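Long-range contacts in putative secreted endoglycosylceramidase (Rhodococcus hoagii, PDB 6JYZ), which probably hydrolyses O-glycosidic bonds as an endogalactosylceramidase of glycoside hydrolase family 5, releasing sugar from ceramide: residues 81-86 and 324-329; 122-127 and 218-223; 261-266 and 290-295. All coordinates share one frame; numbering follows the deposited sequence.

All three contacts are buried and lie within the family 5 barrel, their centres about 10 Å from one another; none is at the surface. Contact 1 spans the barrel interior between two strands that are not neighbours, and so relies on side chains: a salt bridge and an indole. Contacts 2 and 3 join consecutive strands or the loops that follow them, and backbone hydrogen bonds contribute there, giving way to polar side chains and water where the strands end. Arg83 of contact 1 ties the set together, reaching Asp218 and Asn221 of contact 2 and Glu263 of contact 3, while Ser290 and Pro291 bond to the 324-329 segment.

Contact 1: residues 81-86 and 324-329; sequences VVRLNI and PLWTGE
Arg83 and Gly328 bring the two backbones nearest, yet their CA atoms are 7.1 Å apart and no backbone hydrogen bond joins the segments, which face each other across the interior of the family 5 (beta/alpha)8 barrel. Arg83 bridges the distance with a chain extended from CG to NE, CG lying anti to the backbone N (chi1 -177°). Its CD passes the edge of the Trp326 indole, 4.1 Å from CH2, and the same edge receives Val81, whose CG1 lies 4.2 Å from CZ2. Where the chain turns a corner, Gly328 lays its CA over one face of the guanidinium; the absence of a side chain permits this approach. Beyond it, Arg83 NH1 forms a salt bridge with Glu329 OE2 at 3.0 Å, with an N-H...O angle of 151°. The bond uses the anti lone pair of OE2, and the two flat groups are turned 65° apart, so this is a single-point grip. Tyr294 holds the other carboxylate oxygen, OE1, and Asn46 also accepts from NH1. With Asp218 at NE and Glu263 at NH2, the buried guanidinium meets three acidic side chains, and contacts at NE, NH1 and NH2 would probably fix its rotation.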
loop_
_atom_site.group_PDB
_atom_site.type_symbol
_atom_site.label_atom_id
_atom_site.label_comp_id
_atom_site.label_asym_id
_atom_site.label_seq_id
_atom_site.Cartn_x
_atom_site.Cartn_y
_atom_site.Cartn_z
ATOM N N VAL A 81 -2.657 -1.652 10.097
ATOM C CA VAL A 81 -2.119 -0.607 9.215
ATOM C C VAL A 81 -3.133 -0.419 8.100
ATOM O O VAL A 81 -3.886 -1.297 7.721
ATOM C CB VAL A 81 -0.732 -1.011 8.636
ATOM C CG1 VAL A 81 -0.828 -2.112 7.582
ATOM C CG2 VAL A 81 0.016 0.189 8.073
ATOM N N VAL A 82 -3.086 0.793 7.555
ATOM C CA VAL A 82 -3.793 1.123 6.318
ATOM C C VAL A 82 -2.802 1.826 5.383
ATOM O O VAL A 82 -1.987 2.635 5.825
ATOM C CB VAL A 82 -4.980 2.049 6.598
ATOM C CG1 VAL A 82 -4.587 3.289 7.336
ATOM C CG2 VAL A 82 -5.672 2.489 5.332
ATOM N N ARG A 83 -2.847 1.442 4.119
ATOM C CA ARG A 83 -2.152 2.196 3.069
ATOM C C ARG A 83 -3.207 3.125 2.470
ATOM O O ARG A 83 -4.102 2.708 1.758
ATOM C CB ARG A 83 -1.499 1.239 2.067
ATOM C CG ARG A 83 -0.690 2.022 1.004
ATOM C CD ARG A 83 0.162 1.039 0.218
ATOM N NE ARG A 83 0.905 1.652 -0.884
ATOM C CZ ARG A 83 0.645 1.482 -2.181
ATOM N NH1 ARG A 83 -0.479 0.924 -2.627
ATOM N NH2 ARG A 83 1.589 1.911 -3.048
ATOM N N LEU A 84 -3.085 4.401 2.864
ATOM C CA LEU A 84 -4.085 5.407 2.505
ATOM C C LEU A 84 -3.688 6.027 1.163
ATOM O O LEU A 84 -2.649 6.705 1.079
ATOM C CB LEU A 84 -4.150 6.429 3.648
ATOM C CG LEU A 84 -5.315 7.404 3.513
ATOM C CD1 LEU A 84 -6.669 6.734 3.798
ATOM C CD2 LEU A 84 -5.092 8.544 4.481
ATOM N N ASN A 85 -4.469 5.717 0.143
ATOM C CA ASN A 85 -4.101 6.134 -1.220
ATOM C C ASN A 85 -4.579 7.572 -1.425
ATOM O O ASN A 85 -5.794 7.789 -1.598
ATOM C CB ASN A 85 -4.776 5.186 -2.220
ATOM C CG ASN A 85 -4.691 3.705 -1.888
ATOM O OD1 ASN A 85 -5.747 3.040 -1.897
ATOM N ND2 ASN A 85 -3.506 3.162 -1.649
ATOM N N ILE A 86 -3.638 8.486 -1.458
ATOM C CA ILE A 86 -3.949 9.913 -1.600
ATOM C C ILE A 86 -3.437 10.424 -2.937
ATOM O O ILE A 86 -2.672 9.741 -3.633
ATOM C CB ILE A 86 -3.381 10.727 -0.444
ATOM C CG1 ILE A 86 -1.861 10.701 -0.406
ATOM C CG2 ILE A 86 -3.974 10.255 0.915
ATOM C CD1 ILE A 86 -1.216 11.661 0.604
ATOM N N PRO A 324 14.055 -3.174 5.712
ATOM C CA PRO A 324 12.916 -4.080 5.792
ATOM C C PRO A 324 12.166 -4.170 4.477
ATOM O O PRO A 324 12.206 -3.244 3.648
ATOM C CB PRO A 324 11.998 -3.369 6.833
ATOM C CG PRO A 324 12.949 -2.455 7.616
ATOM C CD PRO A 324 13.978 -1.975 6.565
ATOM N N LEU A 325 11.470 -5.272 4.328
ATOM C CA LEU A 325 10.510 -5.519 3.261
ATOM C C LEU A 325 9.107 -5.335 3.808
ATOM O O LEU A 325 8.755 -5.946 4.817
ATOM C CB LEU A 325 10.690 -6.938 2.726
ATOM C CG LEU A 325 9.654 -7.403 1.718
ATOM C CD1 LEU A 325 9.709 -6.570 0.440
ATOM C CD2 LEU A 325 9.925 -8.874 1.328
ATOM N N TRP A 326 8.295 -4.529 3.150
ATOM C CA TRP A 326 6.877 -4.366 3.533
ATOM C C TRP A 326 6.120 -4.209 2.224
ATOM O O TRP A 326 6.439 -3.249 1.506
ATOM C CB TRP A 326 6.693 -3.112 4.401
ATOM C CG TRP A 326 5.272 -2.889 4.787
ATOM C CD1 TRP A 326 4.601 -3.511 5.808
ATOM C CD2 TRP A 326 4.308 -2.040 4.147
ATOM N NE1 TRP A 326 3.301 -3.099 5.833
ATOM C CE2 TRP A 326 3.089 -2.165 4.854
ATOM C CE3 TRP A 326 4.372 -1.112 3.107
ATOM C CZ2 TRP A 326 1.951 -1.457 4.496
ATOM C CZ3 TRP A 326 3.261 -0.387 2.731
ATOM C CH2 TRP A 326 2.051 -0.578 3.422
ATOM N N THR A 327 5.244 -5.133 1.861
ATOM C CA THR A 327 4.675 -5.081 0.494
ATOM C C THR A 327 3.407 -4.247 0.487
ATOM O O THR A 327 2.388 -4.601 1.090
ATOM C CB THR A 327 4.451 -6.493 -0.057
ATOM O OG1 THR A 327 3.904 -6.314 -1.379
ATOM C CG2 THR A 327 3.541 -7.399 0.747
ATOM N N GLY A 328 3.407 -3.155 -0.266
ATOM C CA GLY A 328 2.303 -2.209 -0.193
ATOM C C GLY A 328 1.064 -2.669 -0.931
ATOM O O GLY A 328 -0.004 -2.060 -0.704
ATOM N N GLU A 329 1.164 -3.661 -1.821
ATOM C CA GLU A 329 -0.014 -4.201 -2.472
ATOM C C GLU A 329 0.254 -5.625 -2.816
ATOM O O GLU A 329 1.323 -6.021 -3.245
ATOM C CB GLU A 329 -0.316 -3.593 -3.839
ATOM C CG GLU A 329 -0.678 -2.137 -3.816
ATOM C CD GLU A 329 -1.090 -1.590 -5.182
ATOM O OE1 GLU A 329 -1.373 -2.362 -6.139
ATOM O OE2 GLU A 329 -1.064 -0.364 -5.255
#

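Contact 2: residues 122-127 and 218-223; sequences LDMHQD and DLLNEP
The His125 ring and the Asn221 amide lie stacked with their planes 19° apart, ND2 standing 3.3 Å above the ring and offset toward its rim, while Asn221 CB makes a CH-pi contact over the ring as well. Trp360 meets the imidazole nearly parallel; the modelled position of Asp123 at the ring's edge is doubtful. This is the end of the parallel pairing between strands 119-124 and 214-218 of the (beta/alpha)8 barrel. Asp123 and Asp218 form a parallel beta bridge: Asp218 N donates to Leu122 O at 2.8 Å and Met124 N to Asp218 O at 3.1 Å. Asn221 N then bonds to Met124 O, carrying the pairing into the loop. The amide of Asn221 is held at both ends. With CG anti to the backbone N (chi1 178°), ND2 reaches Gln126 O at 2.8 Å, in the planes of both the carbonyl and the amide, and OD1 accepts from Arg83. Residues 221-223 spell the Asn-Glu-Pro sequence found at the end of the fourth barrel strand in family 5 enzymes. Glu222 turns OE1 to a water that lies 2.8 Å from it and 2.8 Å from Asp127 OD1.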
loop_
_atom_site.group_PDB
_atom_site.type_symbol
_atom_site.label_atom_id
_atom_site.label_comp_id
_atom_site.label_asym_id
_atom_site.label_seq_id
_atom_site.Cartn_x
_atom_site.Cartn_y
_atom_site.Cartn_z
ATOM N N LEU A 122 1.063 6.901 4.324
ATOM C CA LEU A 122 0.575 7.867 3.338
ATOM C C LEU A 122 1.172 7.515 1.976
ATOM O O LEU A 122 2.381 7.616 1.809
ATOM C CB LEU A 122 0.999 9.288 3.746
ATOM C CG LEU A 122 0.404 9.757 5.093
ATOM C CD1 LEU A 122 1.008 11.102 5.420
ATOM C CD2 LEU A 122 -1.100 9.851 4.985
ATOM N N ASP A 123 0.309 7.129 1.045
ATOM C CA ASP A 123 0.766 6.686 -0.269
ATOM C C ASP A 123 0.365 7.696 -1.339
ATOM O O ASP A 123 -0.820 7.883 -1.571
ATOM C CB ASP A 123 0.140 5.307 -0.547
ATOM C CG ASP A 123 0.051 4.927 -2.002
ATOM O OD1 ASP A 123 0.903 5.294 -2.812
ATOM O OD2 ASP A 123 -0.975 4.267 -2.341
ATOM N N MET A 124 1.379 8.294 -1.961
ATOM C CA MET A 124 1.118 9.217 -3.070
ATOM C C MET A 124 0.778 8.351 -4.270
ATOM O O MET A 124 1.688 7.852 -4.964
ATOM C CB MET A 124 2.359 10.074 -3.292
ATOM C CG MET A 124 2.116 11.276 -4.208
ATOM S SD MET A 124 1.055 12.576 -3.442
ATOM C CE MET A 124 2.137 13.188 -2.159
ATOM N N HIS A 125 -0.498 8.107 -4.470
ATOM C CA HIS A 125 -0.946 7.053 -5.359
ATOM C C HIS A 125 -1.155 7.590 -6.752
ATOM O O HIS A 125 -1.549 8.734 -6.992
ATOM C CB HIS A 125 -2.258 6.450 -4.842
ATOM C CG HIS A 125 -2.469 5.024 -5.299
ATOM N ND1 HIS A 125 -3.215 4.563 -6.368
ATOM C CD2 HIS A 125 -1.860 3.963 -4.709
ATOM C CE1 HIS A 125 -3.028 3.192 -6.359
ATOM N NE2 HIS A 125 -2.236 2.853 -5.387
ATOM N N GLN A 126 -0.999 6.732 -7.748
ATOM C CA GLN A 126 -1.318 7.051 -9.153
ATOM C C GLN A 126 -1.505 5.719 -9.860
ATOM O O GLN A 126 -0.909 4.707 -9.464
ATOM C CB GLN A 126 -0.197 7.872 -9.816
ATOM C CG GLN A 126 1.151 7.148 -9.953
ATOM C CD GLN A 126 1.250 6.160 -11.087
ATOM O OE1 GLN A 126 2.035 5.135 -11.002
ATOM N NE2 GLN A 126 0.569 6.376 -12.134
ATOM N N ASP A 127 -2.303 5.739 -10.908
ATOM C CA ASP A 127 -2.252 4.664 -11.905
ATOM C C ASP A 127 -2.212 5.349 -13.252
ATOM O O ASP A 127 -2.965 6.299 -13.479
ATOM C CB ASP A 127 -3.520 3.781 -11.898
ATOM C CG ASP A 127 -3.796 3.172 -10.549
ATOM O OD1 ASP A 127 -3.140 2.160 -10.215
ATOM O OD2 ASP A 127 -4.669 3.690 -9.818
ATOM N N ASP A 218 4.967 6.556 1.395
ATOM C CA ASP A 218 5.207 5.744 0.191
ATOM C C ASP A 218 5.282 6.766 -0.945
ATOM O O ASP A 218 4.269 7.331 -1.385
ATOM C CB ASP A 218 4.093 4.686 0.070
ATOM C CG ASP A 218 4.312 3.644 -1.016
ATOM O OD1 ASP A 218 5.191 3.810 -1.912
ATOM O OD2 ASP A 218 3.543 2.679 -0.978
ATOM N N LEU A 219 6.535 7.024 -1.381
ATOM C CA LEU A 219 6.827 8.234 -2.128
ATOM C C LEU A 219 6.095 8.374 -3.445
ATOM O O LEU A 219 5.664 9.463 -3.808
ATOM C CB LEU A 219 8.329 8.339 -2.358
ATOM C CG LEU A 219 9.145 8.414 -1.074
ATOM C CD1 LEU A 219 10.651 8.435 -1.448
ATOM C CD2 LEU A 219 8.792 9.670 -0.274
ATOM N N LEU A 220 5.946 7.254 -4.173
ATOM C CA LEU A 220 5.099 7.278 -5.368
ATOM C C LEU A 220 4.678 5.855 -5.667
ATOM O O LEU A 220 5.569 4.949 -5.778
ATOM C CB LEU A 220 5.845 7.872 -6.565
ATOM C CG LEU A 220 5.035 8.031 -7.855
ATOM C CD1 LEU A 220 3.830 8.937 -7.644
ATOM C CD2 LEU A 220 5.933 8.563 -8.941
ATOM N N ASN A 221 3.394 5.630 -5.827
ATOM C CA ASN A 221 2.934 4.272 -6.141
ATOM C C ASN A 221 3.389 3.892 -7.540
ATOM O O ASN A 221 3.273 4.716 -8.482
ATOM C CB ASN A 221 1.415 4.281 -6.169
ATOM C CG ASN A 221 0.881 2.915 -6.549
ATOM O OD1 ASN A 221 1.092 1.946 -5.800
ATOM N ND2 ASN A 221 0.172 2.802 -7.647
ATOM N N GLU A 222 3.843 2.653 -7.697
ATOM C CA GLU A 222 4.173 1.987 -8.989
ATOM C C GLU A 222 4.704 2.980 -10.011
ATOM O O GLU A 222 4.139 3.104 -11.129
ATOM C CB GLU A 222 2.962 1.229 -9.507
ATOM C CG GLU A 222 2.576 0.113 -8.566
ATOM C CD GLU A 222 1.572 -0.885 -9.101
ATOM O OE1 GLU A 222 0.902 -0.570 -10.091
ATOM O OE2 GLU A 222 1.364 -1.962 -8.456
ATOM N N PRO A 223 5.859 3.615 -9.754
ATOM C CA PRO A 223 6.350 4.584 -10.741
ATOM C C PRO A 223 6.532 3.916 -12.104
ATOM O O PRO A 223 7.167 2.859 -12.186
ATOM C CB PRO A 223 7.668 5.071 -10.157
ATOM C CG PRO A 223 7.539 4.790 -8.687
ATOM C CD PRO A 223 6.710 3.513 -8.565
HETATM O O HOH W 1 -0.471 1.748 -10.921
#

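Contact 3: residues 261-266 and 290-295; sequences IFEPSA and SPHLYS
The mouth of the family 5 (beta/alpha)8 barrel, at the C-terminal ends of its strands where this family has its active site, is lined here by Glu263 and His292, each from the chain that follows a strand. Strands 259-262 and 287-289 are parallel neighbours, and their pairing continues into the contact through one backbone bond, from Ser290 N to Phe262 O at 2.9 Å. Beside this bond, Ile261 CG2 presses on Ser290 CB at 3.4 Å, tighter than usual for two carbons. Ser290 OG, anti to its own backbone nitrogen (chi1 -168°), is carried to Trp326 O, a link to the next strand of the barrel. Two prolines meet at about a right angle: Pro264 CD comes within 3.6 Å of Pro291 CA.

Glu263 runs extended beyond CG and crosses the His292 ring, the carboxylate and imidazole planes 43° apart. Glu263 OE1 lies 3.2 Å from His292 NE2, at an angle too poor for a hydrogen bond. The carboxylate is held instead by Glu222 N at OE1 and by Arg83 at OE2, while His292 ND1 bonds to Glu222 OE2. With an alanine here instead of Glu263, Arg83 NH2 would probably lose a charged mate, the Glu222 amide and a bridging water would lose their acceptor, and a gap would open beside the His292 ring. That water completes the junction, donating to Glu263 OE1 at 2.8 Å and to Ser290 O at 2.8 Å. Its oxygen stands over one face of the His292 ring, offset toward the rim.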
loop_
_atom_site.group_PDB
_atom_site.type_symbol
_atom_site.label_atom_id
_atom_site.label_comp_id
_atom_site.label_asym_id
_atom_site.label_seq_id
_atom_site.Cartn_x
_atom_site.Cartn_y
_atom_site.Cartn_z
ATOM N N ILE A 261 8.958 4.693 2.500
ATOM C CA ILE A 261 8.605 3.456 1.822
ATOM C C ILE A 261 8.800 3.751 0.336
ATOM O O ILE A 261 8.236 4.706 -0.215
ATOM C CB ILE A 261 7.149 3.135 2.170
ATOM C CG1 ILE A 261 7.112 2.733 3.661
ATOM C CG2 ILE A 261 6.595 2.022 1.304
ATOM C CD1 ILE A 261 5.690 2.750 4.258
ATOM N N PHE A 262 9.660 2.959 -0.309
ATOM C CA PHE A 262 10.000 3.227 -1.710
ATOM C C PHE A 262 9.810 1.949 -2.507
ATOM O O PHE A 262 9.950 0.831 -1.997
ATOM C CB PHE A 262 11.423 3.761 -1.862
ATOM C CG PHE A 262 12.478 2.718 -1.644
ATOM C CD1 PHE A 262 12.934 2.364 -0.375
ATOM C CD2 PHE A 262 13.064 2.050 -2.737
ATOM C CE1 PHE A 262 13.868 1.348 -0.226
ATOM C CE2 PHE A 262 13.995 1.060 -2.565
ATOM C CZ PHE A 262 14.412 0.696 -1.302
ATOM N N GLU A 263 9.495 2.163 -3.804
ATOM C CA GLU A 263 9.059 1.056 -4.652
ATOM C C GLU A 263 10.015 0.858 -5.815
ATOM O O GLU A 263 10.580 1.835 -6.349
ATOM C CB GLU A 263 7.655 1.323 -5.189
ATOM C CG GLU A 263 6.631 1.387 -4.030
ATOM C CD GLU A 263 5.261 1.616 -4.569
ATOM O OE1 GLU A 263 4.882 1.080 -5.608
ATOM O OE2 GLU A 263 4.479 2.414 -3.918
ATOM N N PRO A 264 10.107 -0.332 -6.393
ATOM C CA PRO A 264 10.674 -0.465 -7.745
ATOM C C PRO A 264 9.628 0.081 -8.716
ATOM O O PRO A 264 8.510 0.471 -8.354
ATOM C CB PRO A 264 10.756 -2.012 -7.852
ATOM C CG PRO A 264 9.516 -2.495 -7.136
ATOM C CD PRO A 264 9.410 -1.553 -5.926
ATOM N N SER A 265 9.974 0.105 -9.998
ATOM C CA SER A 265 9.030 0.519 -11.014
ATOM C C SER A 265 7.825 -0.421 -11.028
ATOM O O SER A 265 7.843 -1.556 -10.500
ATOM C CB SER A 265 9.608 0.612 -12.422
ATOM O OG SER A 265 9.435 -0.632 -13.143
ATOM N N ALA A 266 6.763 0.047 -11.685
ATOM C CA ALA A 266 5.555 -0.740 -11.909
ATOM C C ALA A 266 5.847 -2.088 -12.565
ATOM O O ALA A 266 4.995 -2.970 -12.470
ATOM C CB ALA A 266 4.632 0.069 -12.821
ATOM N N SER A 290 9.382 -1.729 -0.869
ATOM C CA SER A 290 7.970 -2.067 -0.962
ATOM C C SER A 290 7.570 -2.435 -2.396
ATOM O O SER A 290 6.754 -1.748 -3.015
ATOM C CB SER A 290 7.171 -0.899 -0.429
ATOM O OG SER A 290 5.820 -1.252 -0.246
ATOM N N PRO A 291 8.075 -3.544 -2.946
ATOM C CA PRO A 291 7.535 -4.109 -4.189
ATOM C C PRO A 291 6.145 -4.661 -3.924
ATOM O O PRO A 291 5.770 -4.957 -2.774
ATOM C CB PRO A 291 8.518 -5.254 -4.489
ATOM C CG PRO A 291 8.899 -5.750 -3.100
ATOM C CD PRO A 291 9.027 -4.457 -2.284
ATOM N N HIS A 292 5.349 -4.729 -4.970
ATOM C CA HIS A 292 4.000 -5.276 -4.942
ATOM C C HIS A 292 4.060 -6.707 -5.435
ATOM O O HIS A 292 4.482 -6.978 -6.562
ATOM C CB HIS A 292 3.005 -4.437 -5.759
ATOM C CG HIS A 292 2.963 -3.028 -5.220
ATOM N ND1 HIS A 292 2.299 -2.012 -5.891
ATOM C CD2 HIS A 292 3.465 -2.498 -4.062
ATOM C CE1 HIS A 292 2.400 -0.894 -5.140
ATOM N NE2 HIS A 292 3.111 -1.141 -4.032
ATOM N N LEU A 293 3.700 -7.619 -4.530
ATOM C CA LEU A 293 3.976 -9.072 -4.766
ATOM C C LEU A 293 2.801 -9.750 -5.429
ATOM O O LEU A 293 1.954 -10.379 -4.776
ATOM C CB LEU A 293 4.330 -9.746 -3.440
ATOM C CG LEU A 293 5.516 -9.142 -2.704
ATOM C CD1 LEU A 293 5.882 -9.976 -1.450
ATOM C CD2 LEU A 293 6.762 -9.094 -3.583
ATOM N N TYR A 294 2.721 -9.598 -6.751
ATOM C CA TYR A 294 1.598 -10.059 -7.552
ATOM C C TYR A 294 1.884 -11.371 -8.307
ATOM O O TYR A 294 1.048 -11.770 -9.134
ATOM C CB TYR A 294 1.138 -8.954 -8.528
ATOM C CG TYR A 294 0.279 -7.892 -7.858
ATOM C CD1 TYR A 294 -0.925 -8.184 -7.221
ATOM C CD2 TYR A 294 0.640 -6.556 -7.854
ATOM C CE1 TYR A 294 -1.761 -7.209 -6.695
ATOM C CE2 TYR A 294 -0.169 -5.544 -7.344
ATOM C CZ TYR A 294 -1.367 -5.884 -6.759
ATOM O OH TYR A 294 -2.260 -4.966 -6.260
ATOM N N SER A 295 2.984 -12.063 -7.975
ATOM C CA SER A 295 3.278 -13.353 -8.599
ATOM C C SER A 295 2.126 -14.329 -8.370
ATOM O O SER A 295 1.597 -14.468 -7.269
ATOM C CB SER A 295 4.561 -13.903 -8.148
ATOM O OG SER A 295 5.656 -13.033 -8.474
HETATM O O HOH W 2 5.945 -1.509 -5.635
#